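Long-range contacts in GrgF (Penicillium sp. sh18, PDB 6LZH), which acts as a polyketide transferase in the biosynthesis of gregatin A, a fungal polyketide with an alkylated furanone core: residues Pro33-Met37 / Ala94-Phe98; Ile109-Cys115 / Val131-Val137; Leu114-Asn119 / Ala138-Asp142. All coordinates share one frame; numbering follows the deposited sequence.

Contact 1: Pro33-Met37 / Ala94-Phe98; sequences PALIM and AVTWF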
ATOM      1  N   PRO A  33      31.910  -2.070  -3.004  1.00 22.41           N
ATOM      2  CA  PRO A  33      30.541  -2.174  -2.484  1.00 21.52           C
ATOM      3  C   PRO A  33      29.934  -0.803  -2.214  1.00 18.28           C
ATOM      4  O   PRO A  33      30.621   0.222  -2.156  1.00 15.18           O
ATOM      5  CB  PRO A  33      30.716  -2.977  -1.192  1.00 17.45           C
ATOM      6  CG  PRO A  33      32.136  -2.613  -0.728  1.00 19.49           C
ATOM      7  CD  PRO A  33      32.938  -2.407  -1.996  1.00 20.21           C
ATOM      8  N   ALA A  34      28.605  -0.796  -2.070  1.00 18.15           N
ATOM      9  CA  ALA A  34      27.864   0.435  -1.809  1.00 15.54           C
ATOM     10  C   ALA A  34      26.688   0.157  -0.877  1.00 18.69           C
ATOM     11  O   ALA A  34      26.240  -0.990  -0.719  1.00 16.95           O
ATOM     12  CB  ALA A  34      27.352   1.085  -3.098  1.00 15.12           C
ATOM     13  N   LEU A  35      26.179   1.241  -0.285  1.00 14.69           N
ATOM     14  CA  LEU A  35      25.153   1.175   0.751  1.00 17.52           C
ATOM     15  C   LEU A  35      24.240   2.387   0.640  1.00 17.67           C
ATOM     16  O   LEU A  35      24.718   3.531   0.586  1.00 14.81           O
ATOM     17  CB  LEU A  35      25.787   1.131   2.143  1.00 16.88           C
ATOM     18  CG  LEU A  35      24.880   0.778   3.315  1.00 20.78           C
ATOM     19  CD1 LEU A  35      24.457  -0.672   3.231  1.00 17.70           C
ATOM     20  CD2 LEU A  35      25.616   1.041   4.632  1.00 18.45           C
ATOM     21  N   ILE A  36      22.935   2.126   0.608  1.00 15.13           N
ATOM     22  CA  ILE A  36      21.899   3.154   0.620  1.00 13.76           C
ATOM     23  C   ILE A  36      21.267   3.154   2.007  1.00 14.97           C
ATOM     24  O   ILE A  36      20.688   2.142   2.430  1.00 14.74           O
ATOM     25  CB  ILE A  36      20.841   2.906  -0.468  1.00 13.95           C
ATOM     26  CG1 ILE A  36      21.497   2.818  -1.849  1.00 14.05           C
ATOM     27  CG2 ILE A  36      19.770   3.996  -0.415  1.00 14.57           C
ATOM     28  CD1 ILE A  36      20.525   2.444  -2.955  1.00 18.36           C
ATOM     29  N   MET A  37      21.363   4.286   2.707  1.00 13.69           N
ATOM     30  CA  MET A  37      20.987   4.391   4.116  1.00 15.66           C
ATOM     31  C   MET A  37      19.697   5.189   4.277  1.00 16.17           C
ATOM     32  O   MET A  37      19.556   6.276   3.704  1.00 15.70           O
ATOM     33  CB  MET A  37      22.118   5.041   4.920  1.00 11.78           C
ATOM     34  CG  MET A  37      23.409   4.207   4.878  1.00 15.37           C
ATOM     35  SD  MET A  37      24.817   5.059   5.619  1.00 20.22           S
ATOM     36  CE  MET A  37      24.352   5.095   7.364  1.00 17.77           C
ATOM     37  N   ALA A  94      16.476   4.434  -6.168  1.00 13.61           N
ATOM     38  CA  ALA A  94      17.826   4.744  -5.707  1.00 17.54           C
ATOM     39  C   ALA A  94      18.825   3.691  -6.178  1.00 16.93           C
ATOM     40  O   ALA A  94      19.925   4.031  -6.630  1.00 18.43           O
ATOM     41  CB  ALA A  94      17.833   4.865  -4.180  1.00 12.49           C
ATOM     42  N   VAL A  95      18.454   2.406  -6.098  1.00 17.06           N
ATOM     43  CA  VAL A  95      19.334   1.341  -6.585  1.00 16.47           C
ATOM     44  C   VAL A  95      19.611   1.530  -8.079  1.00 22.01           C
ATOM     45  O   VAL A  95      20.757   1.434  -8.532  1.00 20.02           O
ATOM     46  CB  VAL A  95      18.715  -0.040  -6.287  1.00 16.36           C
ATOM     47  CG1 VAL A  95      19.358  -1.142  -7.154  1.00 17.48           C
ATOM     48  CG2 VAL A  95      18.801  -0.384  -4.797  1.00 15.19           C
ATOM     49  N   THR A  96      18.562   1.814  -8.859  1.00 18.11           N
ATOM     50  CA  THR A  96      18.711   2.085 -10.293  1.00 18.70           C
ATOM     51  C   THR A  96      19.716   3.198 -10.545  1.00 23.16           C
ATOM     52  O   THR A  96      20.621   3.057 -11.374  1.00 23.05           O
ATOM     53  CB  THR A  96      17.352   2.461 -10.888  1.00 20.50           C
ATOM     54  OG1 THR A  96      16.465   1.349 -10.763  1.00 18.46           O
ATOM     55  CG2 THR A  96      17.477   2.873 -12.360  1.00 18.54           C
ATOM     56  N   TRP A  97      19.548   4.321  -9.848  1.00 18.67           N
ATOM     57  CA  TRP A  97      20.490   5.434  -9.943  1.00 22.13           C
ATOM     58  C   TRP A  97      21.906   5.003  -9.567  1.00 25.97           C
ATOM     59  O   TRP A  97      22.874   5.287 -10.289  1.00 22.45           O
ATOM     60  CB  TRP A  97      20.013   6.565  -9.026  1.00 19.28           C
ATOM     61  CG  TRP A  97      20.895   7.752  -8.985  1.00 22.32           C
ATOM     62  CD1 TRP A  97      20.948   8.767  -9.897  1.00 24.06           C
ATOM     63  CD2 TRP A  97      21.849   8.075  -7.963  1.00 23.97           C
ATOM     64  NE1 TRP A  97      21.891   9.703  -9.507  1.00 23.91           N
ATOM     65  CE2 TRP A  97      22.452   9.297  -8.324  1.00 24.99           C
ATOM     66  CE3 TRP A  97      22.249   7.449  -6.779  1.00 24.35           C
ATOM     67  CZ2 TRP A  97      23.438   9.901  -7.546  1.00 28.17           C
ATOM     68  CZ3 TRP A  97      23.225   8.049  -6.002  1.00 28.30           C
ATOM     69  CH2 TRP A  97      23.809   9.265  -6.388  1.00 27.96           C
ATOM     70  N   PHE A  98      22.046   4.325  -8.423  1.00 23.00           N
ATOM     71  CA  PHE A  98      23.371   4.057  -7.874  1.00 23.24           C
ATOM     72  C   PHE A  98      24.190   3.165  -8.789  1.00 26.66           C
ATOM     73  O   PHE A  98      25.412   3.343  -8.898  1.00 33.00           O
ATOM     74  CB  PHE A  98      23.250   3.411  -6.485  1.00 25.79           C
ATOM     75  CG  PHE A  98      24.386   3.753  -5.580  1.00 24.84           C
ATOM     76  CD1 PHE A  98      25.428   4.507  -6.088  1.00 29.56           C
ATOM     77  CD2 PHE A  98      24.415   3.378  -4.251  1.00 28.72           C
ATOM     78  CE1 PHE A  98      26.483   4.871  -5.312  1.00 36.28           C
ATOM     79  CE2 PHE A  98      25.506   3.753  -3.443  1.00 32.87           C
ATOM     80  CZ  PHE A  98      26.530   4.496  -3.999  1.00 31.39           C
TER

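Contact 2: Ile109-Cys115 / Val131-Val137; sequences IALWGLC and VAAAIAV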
ATOM      1  N   ILE A 109      25.498  -3.911  -3.852  1.00 20.36           N
ATOM      2  CA  ILE A 109      24.683  -2.793  -3.389  1.00 18.21           C
ATOM      3  C   ILE A 109      23.816  -3.295  -2.254  1.00 18.26           C
ATOM      4  O   ILE A 109      22.974  -4.179  -2.456  1.00 18.14           O
ATOM      5  CB  ILE A 109      23.832  -2.205  -4.519  1.00 17.81           C
ATOM      6  CG1 ILE A 109      24.753  -1.572  -5.569  1.00 17.77           C
ATOM      7  CG2 ILE A 109      22.851  -1.172  -3.947  1.00 17.01           C
ATOM      8  CD1 ILE A 109      24.028  -1.039  -6.794  1.00 21.97           C
ATOM      9  N   ALA A 110      24.031  -2.744  -1.067  1.00 15.73           N
ATOM     10  CA  ALA A 110      23.293  -3.135   0.123  1.00 17.02           C
ATOM     11  C   ALA A 110      22.368  -2.001   0.566  1.00 12.83           C
ATOM     12  O   ALA A 110      22.539  -0.842   0.188  1.00 16.94           O
ATOM     13  CB  ALA A 110      24.266  -3.532   1.244  1.00 16.78           C
ATOM     14  N   LEU A 111      21.344  -2.357   1.334  1.00 13.99           N
ATOM     15  CA  LEU A 111      20.437  -1.399   1.942  1.00 15.14           C
ATOM     16  C   LEU A 111      20.621  -1.442   3.451  1.00 15.32           C
ATOM     17  O   LEU A 111      20.804  -2.521   4.024  1.00 15.71           O
ATOM     18  CB  LEU A 111      18.975  -1.722   1.601  1.00 12.19           C
ATOM     19  CG  LEU A 111      18.591  -1.798   0.118  1.00 13.68           C
ATOM     20  CD1 LEU A 111      17.088  -2.090  -0.014  1.00 11.28           C
ATOM     21  CD2 LEU A 111      18.983  -0.499  -0.594  1.00 10.16           C
ATOM     22  N   TRP A 112      20.518  -0.281   4.090  1.00 13.09           N
ATOM     23  CA  TRP A 112      20.686  -0.154   5.533  1.00 13.27           C
ATOM     24  C   TRP A 112      19.641   0.834   6.022  1.00 12.36           C
ATOM     25  O   TRP A 112      19.433   1.873   5.402  1.00 13.78           O
ATOM     26  CB  TRP A 112      22.108   0.336   5.856  1.00 13.26           C
ATOM     27  CG  TRP A 112      22.519   0.505   7.311  1.00 12.47           C
ATOM     28  CD1 TRP A 112      23.399  -0.290   8.017  1.00 15.91           C
ATOM     29  CD2 TRP A 112      22.159   1.571   8.189  1.00 13.40           C
ATOM     30  NE1 TRP A 112      23.560   0.196   9.297  1.00 12.59           N
ATOM     31  CE2 TRP A 112      22.814   1.339   9.429  1.00 15.33           C
ATOM     32  CE3 TRP A 112      21.328   2.692   8.062  1.00 14.97           C
ATOM     33  CZ2 TRP A 112      22.670   2.197  10.524  1.00 15.36           C
ATOM     34  CZ3 TRP A 112      21.179   3.542   9.164  1.00 16.88           C
ATOM     35  CH2 TRP A 112      21.846   3.290  10.366  1.00 14.34           C
ATOM     36  N   GLY A 113      18.982   0.531   7.123  1.00 13.83           N
ATOM     37  CA  GLY A 113      17.941   1.420   7.615  1.00 11.40           C
ATOM     38  C   GLY A 113      17.865   1.408   9.121  1.00 13.05           C
ATOM     39  O   GLY A 113      18.030   0.362   9.758  1.00 13.59           O
ATOM     40  N   LEU A 114      17.574   2.581   9.694  1.00 11.37           N
ATOM     41  CA  LEU A 114      17.388   2.741  11.131  1.00 14.51           C
ATOM     42  C   LEU A 114      15.926   3.070  11.414  1.00 15.60           C
ATOM     43  O   LEU A 114      15.338   3.942  10.768  1.00 14.12           O
ATOM     44  CB  LEU A 114      18.293   3.857  11.673  1.00 13.29           C
ATOM     45  CG  LEU A 114      18.069   4.265  13.129  1.00 16.81           C
ATOM     46  CD1 LEU A 114      18.424   3.114  14.105  1.00 18.38           C
ATOM     47  CD2 LEU A 114      18.877   5.499  13.461  1.00 16.63           C
ATOM     48  N   CYS A 115      15.335   2.369  12.377  1.00 16.71           N
ATOM     49  CA  CYS A 115      13.988   2.682  12.875  1.00 16.46           C
ATOM     50  C   CYS A 115      13.010   2.534  11.713  1.00 16.60           C
ATOM     51  O   CYS A 115      12.945   1.448  11.110  1.00 15.63           O
ATOM     52  CB  CYS A 115      14.042   4.064  13.550  1.00 17.44           C
ATOM     53  SG  CYS A 115      12.434   4.675  14.193  1.00 22.27           S
ATOM     54  N   VAL A 131      19.349  -6.059  -4.963  1.00 19.53           N
ATOM     55  CA  VAL A 131      19.990  -5.732  -3.694  1.00 20.61           C
ATOM     56  C   VAL A 131      20.789  -6.946  -3.237  1.00 18.76           C
ATOM     57  O   VAL A 131      20.274  -8.072  -3.235  1.00 20.69           O
ATOM     58  CB  VAL A 131      18.928  -5.315  -2.655  1.00 19.33           C
ATOM     59  CG1 VAL A 131      19.523  -5.200  -1.260  1.00 18.17           C
ATOM     60  CG2 VAL A 131      18.253  -4.005  -3.092  1.00 18.16           C
ATOM     61  N   ALA A 132      22.049  -6.729  -2.851  1.00 15.37           N
ATOM     62  CA  ALA A 132      22.904  -7.839  -2.465  1.00 15.98           C
ATOM     63  C   ALA A 132      22.751  -8.228  -1.002  1.00 17.06           C
ATOM     64  O   ALA A 132      23.010  -9.384  -0.654  1.00 16.04           O
ATOM     65  CB  ALA A 132      24.368  -7.504  -2.762  1.00 17.55           C
ATOM     66  N   ALA A 133      22.305  -7.302  -0.151  1.00 16.59           N
ATOM     67  CA  ALA A 133      22.231  -7.530   1.292  1.00 17.17           C
ATOM     68  C   ALA A 133      21.447  -6.383   1.907  1.00 13.68           C
ATOM     69  O   ALA A 133      21.387  -5.293   1.343  1.00 16.59           O
ATOM     70  CB  ALA A 133      23.633  -7.628   1.928  1.00 13.63           C
ATOM     71  N   ALA A 134      20.851  -6.638   3.075  1.00 12.28           N
ATOM     72  CA  ALA A 134      20.041  -5.633   3.747  1.00 11.88           C
ATOM     73  C   ALA A 134      20.307  -5.693   5.242  1.00 15.92           C
ATOM     74  O   ALA A 134      20.402  -6.786   5.806  1.00 14.95           O
ATOM     75  CB  ALA A 134      18.539  -5.838   3.484  1.00 11.00           C
ATOM     76  N   ILE A 135      20.415  -4.518   5.880  1.00 12.33           N
ATOM     77  CA  ILE A 135      20.587  -4.409   7.330  1.00 10.25           C
ATOM     78  C   ILE A 135      19.497  -3.507   7.891  1.00 15.34           C
ATOM     79  O   ILE A 135      19.342  -2.361   7.444  1.00 11.77           O
ATOM     80  CB  ILE A 135      21.970  -3.844   7.703  1.00 11.58           C
ATOM     81  CG1 ILE A 135      23.096  -4.741   7.159  1.00 11.67           C
ATOM     82  CG2 ILE A 135      22.050  -3.656   9.244  1.00 13.76           C
ATOM     83  CD1 ILE A 135      24.506  -4.064   7.242  1.00 15.06           C
ATOM     84  N   ALA A 136      18.761  -4.011   8.888  1.00 11.05           N
ATOM     85  CA  ALA A 136      17.748  -3.230   9.589  1.00 16.42           C
ATOM     86  C   ALA A 136      18.186  -3.035  11.037  1.00 15.54           C
ATOM     87  O   ALA A 136      18.402  -4.011  11.762  1.00 16.13           O
ATOM     88  CB  ALA A 136      16.377  -3.915   9.523  1.00 15.69           C
ATOM     89  N   VAL A 137      18.328  -1.782  11.450  1.00 12.42           N
ATOM     90  CA  VAL A 137      18.724  -1.439  12.811  1.00 14.83           C
ATOM     91  C   VAL A 137      17.515  -0.893  13.554  1.00 13.07           C
ATOM     92  O   VAL A 137      16.937   0.123  13.147  1.00 13.66           O
ATOM     93  CB  VAL A 137      19.869  -0.416  12.821  1.00 11.15           C
ATOM     94  CG1 VAL A 137      20.211  -0.076  14.249  1.00 12.50           C
ATOM     95  CG2 VAL A 137      21.083  -0.946  12.045  1.00 14.17           C
TER

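Contact 3: Leu114-Asn119 / Ala138-Asp142; sequences LCFGGN and APLID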
ATOM      1  N   LEU A 114      17.574   2.581   9.694  1.00 11.37           N
ATOM      2  CA  LEU A 114      17.388   2.741  11.131  1.00 14.51           C
ATOM      3  C   LEU A 114      15.926   3.070  11.414  1.00 15.60           C
ATOM      4  O   LEU A 114      15.338   3.942  10.768  1.00 14.12           O
ATOM      5  CB  LEU A 114      18.293   3.857  11.673  1.00 13.29           C
ATOM      6  CG  LEU A 114      18.069   4.265  13.129  1.00 16.81           C
ATOM      7  CD1 LEU A 114      18.424   3.114  14.105  1.00 18.38           C
ATOM      8  CD2 LEU A 114      18.877   5.499  13.461  1.00 16.63           C
ATOM      9  N   CYS A 115      15.335   2.369  12.377  1.00 16.71           N
ATOM     10  CA  CYS A 115      13.988   2.682  12.875  1.00 16.46           C
ATOM     11  C   CYS A 115      13.010   2.534  11.713  1.00 16.60           C
ATOM     12  O   CYS A 115      12.945   1.448  11.110  1.00 15.63           O
ATOM     13  CB  CYS A 115      14.042   4.064  13.550  1.00 17.44           C
ATOM     14  SG  CYS A 115      12.434   4.675  14.193  1.00 22.27           S
ATOM     15  N   PHE A 116      12.204   3.545  11.365  1.00 15.03           N
ATOM     16  CA  PHE A 116      11.290   3.399  10.239  1.00 17.67           C
ATOM     17  C   PHE A 116      12.049   3.105   8.949  1.00 16.29           C
ATOM     18  O   PHE A 116      11.536   2.393   8.083  1.00 15.90           O
ATOM     19  CB  PHE A 116      10.436   4.658  10.091  1.00 16.84           C
ATOM     20  CG  PHE A 116       9.440   4.554   8.954  1.00 24.61           C
ATOM     21  CD1 PHE A 116       8.235   3.923   9.145  1.00 22.88           C
ATOM     22  CD2 PHE A 116       9.727   5.080   7.703  1.00 23.20           C
ATOM     23  CE1 PHE A 116       7.316   3.818   8.121  1.00 26.26           C
ATOM     24  CE2 PHE A 116       8.816   4.977   6.674  1.00 21.93           C
ATOM     25  CZ  PHE A 116       7.615   4.347   6.880  1.00 22.51           C
ATOM     26  N   GLY A 117      13.265   3.640   8.806  1.00 15.41           N
ATOM     27  CA  GLY A 117      14.088   3.324   7.652  1.00 13.95           C
ATOM     28  C   GLY A 117      14.413   1.845   7.536  1.00 16.20           C
ATOM     29  O   GLY A 117      14.620   1.350   6.422  1.00 14.47           O
ATOM     30  N   GLY A 118      14.413   1.126   8.664  1.00 11.58           N
ATOM     31  CA  GLY A 118      14.665  -0.301   8.640  1.00 15.24           C
ATOM     32  C   GLY A 118      13.467  -1.089   8.176  1.00 13.91           C
ATOM     33  O   GLY A 118      13.621  -2.134   7.545  1.00 15.95           O
ATOM     34  N   ASN A 119      12.267  -0.594   8.476  1.00 13.41           N
ATOM     35  CA  ASN A 119      11.051  -1.167   7.915  1.00 14.65           C
ATOM     36  C   ASN A 119      11.070  -1.049   6.394  1.00 14.08           C
ATOM     37  O   ASN A 119      10.905  -2.039   5.677  1.00 15.11           O
ATOM     38  CB  ASN A 119       9.841  -0.452   8.520  1.00 14.90           C
ATOM     39  CG  ASN A 119       8.501  -0.976   8.001  1.00 19.54           C
ATOM     40  OD1 ASN A 119       8.232  -0.957   6.809  1.00 17.41           O
ATOM     41  ND2 ASN A 119       7.642  -1.407   8.920  1.00 17.83           N
ATOM     42  N   ALA A 138      17.160  -1.553  14.676  1.00 16.87           N
ATOM     43  CA  ALA A 138      16.009  -1.232  15.498  1.00 14.72           C
ATOM     44  C   ALA A 138      14.776  -0.890  14.654  1.00 17.95           C
ATOM     45  O   ALA A 138      14.190   0.188  14.838  1.00 18.28           O
ATOM     46  CB  ALA A 138      16.353  -0.096  16.459  1.00 14.68           C
ATOM     47  N   PRO A 139      14.347  -1.766  13.733  1.00 15.08           N
ATOM     48  CA  PRO A 139      13.265  -1.387  12.812  1.00 15.52           C
ATOM     49  C   PRO A 139      11.940  -1.169  13.520  1.00 19.25           C
ATOM     50  O   PRO A 139      11.585  -1.885  14.459  1.00 17.74           O
ATOM     51  CB  PRO A 139      13.180  -2.574  11.851  1.00 16.30           C
ATOM     52  CG  PRO A 139      13.743  -3.746  12.626  1.00 17.07           C
ATOM     53  CD  PRO A 139      14.887  -3.105  13.420  1.00 14.97           C
ATOM     54  N   LEU A 140      11.201  -0.164  13.046  1.00 17.94           N
ATOM     55  CA  LEU A 140       9.849   0.094  13.537  1.00 18.46           C
ATOM     56  C   LEU A 140       8.905  -0.857  12.809  1.00 17.56           C
ATOM     57  O   LEU A 140       8.821  -0.821  11.580  1.00 20.95           O
ATOM     58  CB  LEU A 140       9.472   1.557  13.291  1.00 22.47           C
ATOM     59  CG  LEU A 140       8.047   2.106  13.446  1.00 24.91           C
ATOM     60  CD1 LEU A 140       7.340   1.523  14.653  1.00 27.67           C
ATOM     61  CD2 LEU A 140       8.138   3.622  13.579  1.00 23.89           C
ATOM     62  N   ILE A 141       8.244  -1.739  13.553  1.00 18.00           N
ATOM     63  CA  ILE A 141       7.460  -2.814  12.949  1.00 18.65           C
ATOM     64  C   ILE A 141       5.976  -2.464  12.883  1.00 25.34           C
ATOM     65  O   ILE A 141       5.306  -2.760  11.889  1.00 25.11           O
ATOM     66  CB  ILE A 141       7.678  -4.143  13.712  1.00 18.83           C
ATOM     67  CG1 ILE A 141       9.139  -4.594  13.641  1.00 18.59           C
ATOM     68  CG2 ILE A 141       6.768  -5.236  13.173  1.00 19.12           C
ATOM     69  CD1 ILE A 141       9.737  -4.579  12.242  1.00 17.98           C
ATOM     70  N   ASP A 142       5.426  -1.851  13.932  1.00 25.00           N
ATOM     71  CA  ASP A 142       3.988  -1.620  13.982  1.00 32.74           C
ATOM     72  C   ASP A 142       3.699  -0.215  14.476  1.00 35.80           C
ATOM     73  O   ASP A 142       4.168   0.174  15.549  1.00 40.07           O
ATOM     74  CB  ASP A 142       3.301  -2.654  14.886  1.00 35.69           C
ATOM     75  CG  ASP A 142       1.789  -2.519  14.886  1.00 41.11           C
ATOM     76  OD1 ASP A 142       1.204  -2.312  13.794  1.00 38.46           O
ATOM     77  OD2 ASP A 142       1.192  -2.631  15.977  1.00 41.48           O
TER
HETATM   78  O   HOH W   1       4.737  -2.564   9.203  1.00 20.40           O

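Contact 1: Pro33-Met37 / Ala94-Phe98
Ala-34 and Ile-36 face Phe-98, Val-95 and Ala-94 where helix 84-99 packs on strand 32-38 of the central sheet of an alpha/beta hydrolase fold. The two segments run nearly antiparallel, at 147°, with axes 10.0 Å apart. No hydrogen bond links them, and the contact is apolar. The Phe-98 side chain leaves the helix toward the strand, and the ring meets Ala-34 and Ile-36 obliquely. Its CE2 presses on the methyl CB of Ala-34 at 3.3 Å, a tight approach. The side chains of Phe-98 and Ile-36 slide past each other in opposite directions, bringing Ile-36 CG1 to 3.8 Å from Phe-98 CD2. With an alanine for Phe-98, the methyl of Ala-34 and CG1 of Ile-36 would probably lose their aromatic partner, opening a gap between helix and sheet. Tyr-66 of neighbouring strand 62-66 touches both Ile-36 and Ala-94. Leu-35 turns to the other side of the sheet, toward helix 49-58. Ile-36 holds CG1 anti to the carbonyl carbon (chi1 -56°) and extends it (chi2 175°), which carries CD1 to the helix. There Ile-36 CD1 lies 3.8 Å from both Ala-94 CB and Val-95 CG2, the Ile-36 and Val-95 side chains crossing at about a right angle.

Contact 2: Ile109-Cys115 / Val131-Val137
Ile-109 O accepts the N-H of Ala-132 at 2.7 Å, in a bond that is nearly straight at the hydrogen (169°). The methyl CB of Ala-110 then rests 3.4 Å from Ala-133 O. Leu-111 bonds through both backbone polar atoms, its N giving to Ala-133 O and its O taking the N-H of Ile-135. Its side chain crosses that of Val-131 at about a right angle, with CG 3.8 Å from Val-131 CG1 and CD1 beside Val-131 CG2. This is the parallel strand pair of a beta-alpha-beta unit, joined through helix 116-127, and Leu-111 is on the side of the sheet that this helix covers. Trp-112 points to the other side. Its CG is anti to the backbone N (chi1 -178°), and the indole CD1 meets Ile-135 CG2 at 3.8 Å. Val-137 CG2 sits 3.4 Å above the indole plane, offset toward the rim. Trp-112 NE1 is hydrogen-bonded to Gln-284 OE1 of helix 277-292. Gly-113 N gives to Ile-135 O, and Gly-113 O takes Val-137 N at 2.7 Å. Leu-114 CD1 packs 3.7 Å from Val-137 CG1. Cys-115 N closes the pairing with a bond of 2.9 Å to Val-137 O.

Contact 3: Leu114-Asn119 / Ala138-Asp142
Cys-115 O is gripped from opposite faces of its carbonyl plane by Gly-118 N and Leu-140 N. The Gly-118 bond, 2.9 Å from its N to Cys-115 O, belongs to the first turn of helix 116-127. Leu-140 N reaches Cys-115 O at 3.1 Å from above the plane, 75° out of it, so it is not on a lone pair. Next to this bond, Cys-115 CA makes a CA-H...O contact of 3.2 Å with Ala-138 O. The two segments are joined at the backbone just past their strands. Cys-115 is an active-site residue, and the turn fits the nucleophile elbow of alpha/beta hydrolases. Its phi is positive (62°), as expected for the strained residue between strand and helix. Glycines follow where a side chain would not fit: a CB on Gly-117 would be crowded by Leu-114 O, and one on Gly-118 would come tight against Pro-139 CB. The Cys-115 side chain touches His-269, and Ala-138 touches Asp-240, both also of the active site. Leu-140 CB lies 4.4 Å from Cys-115 SG. Leu-140 CD2 approaches the edge of the Phe-116 ring, near its plane. Further along the helix, Asn-119 holds CG anti to its backbone N (chi1 -180°), which carries ND2 to Leu-140 O. There Asn-119 ND2 gives a hydrogen bond of 3.0 Å to Leu-140 O, in the carbonyl plane. ND2 also donates to a water, which in turn bonds to Ile-141 O at 2.8 Å. Asn-119 OD1 accepts from NE1 of Trp-218, a residue that is also part of a sodium site, so both ends of the amide are held and its rotation is fixed.

Contact 1 comes first. It closes the loop from strand 32-38 to helix 84-99, a span that holds helix 49-58 and strand 62-66. Contacts 2 and 3 follow in series after it. Strand 108-114 of contact 2 lies beside strand 32-38 of contact 1, joined by probable backbone bonds such as Ala-34 O to Ala-110 N. Contact 2 then closes the short loop around helix 116-127. Contact 3 crosses it: their segments alternate along the chain, and they share Leu-114 and Cys-115. Contact 3 ties the start of helix 116-127 to the loop after strand 133-137. Contacts 1 and 3 do not touch.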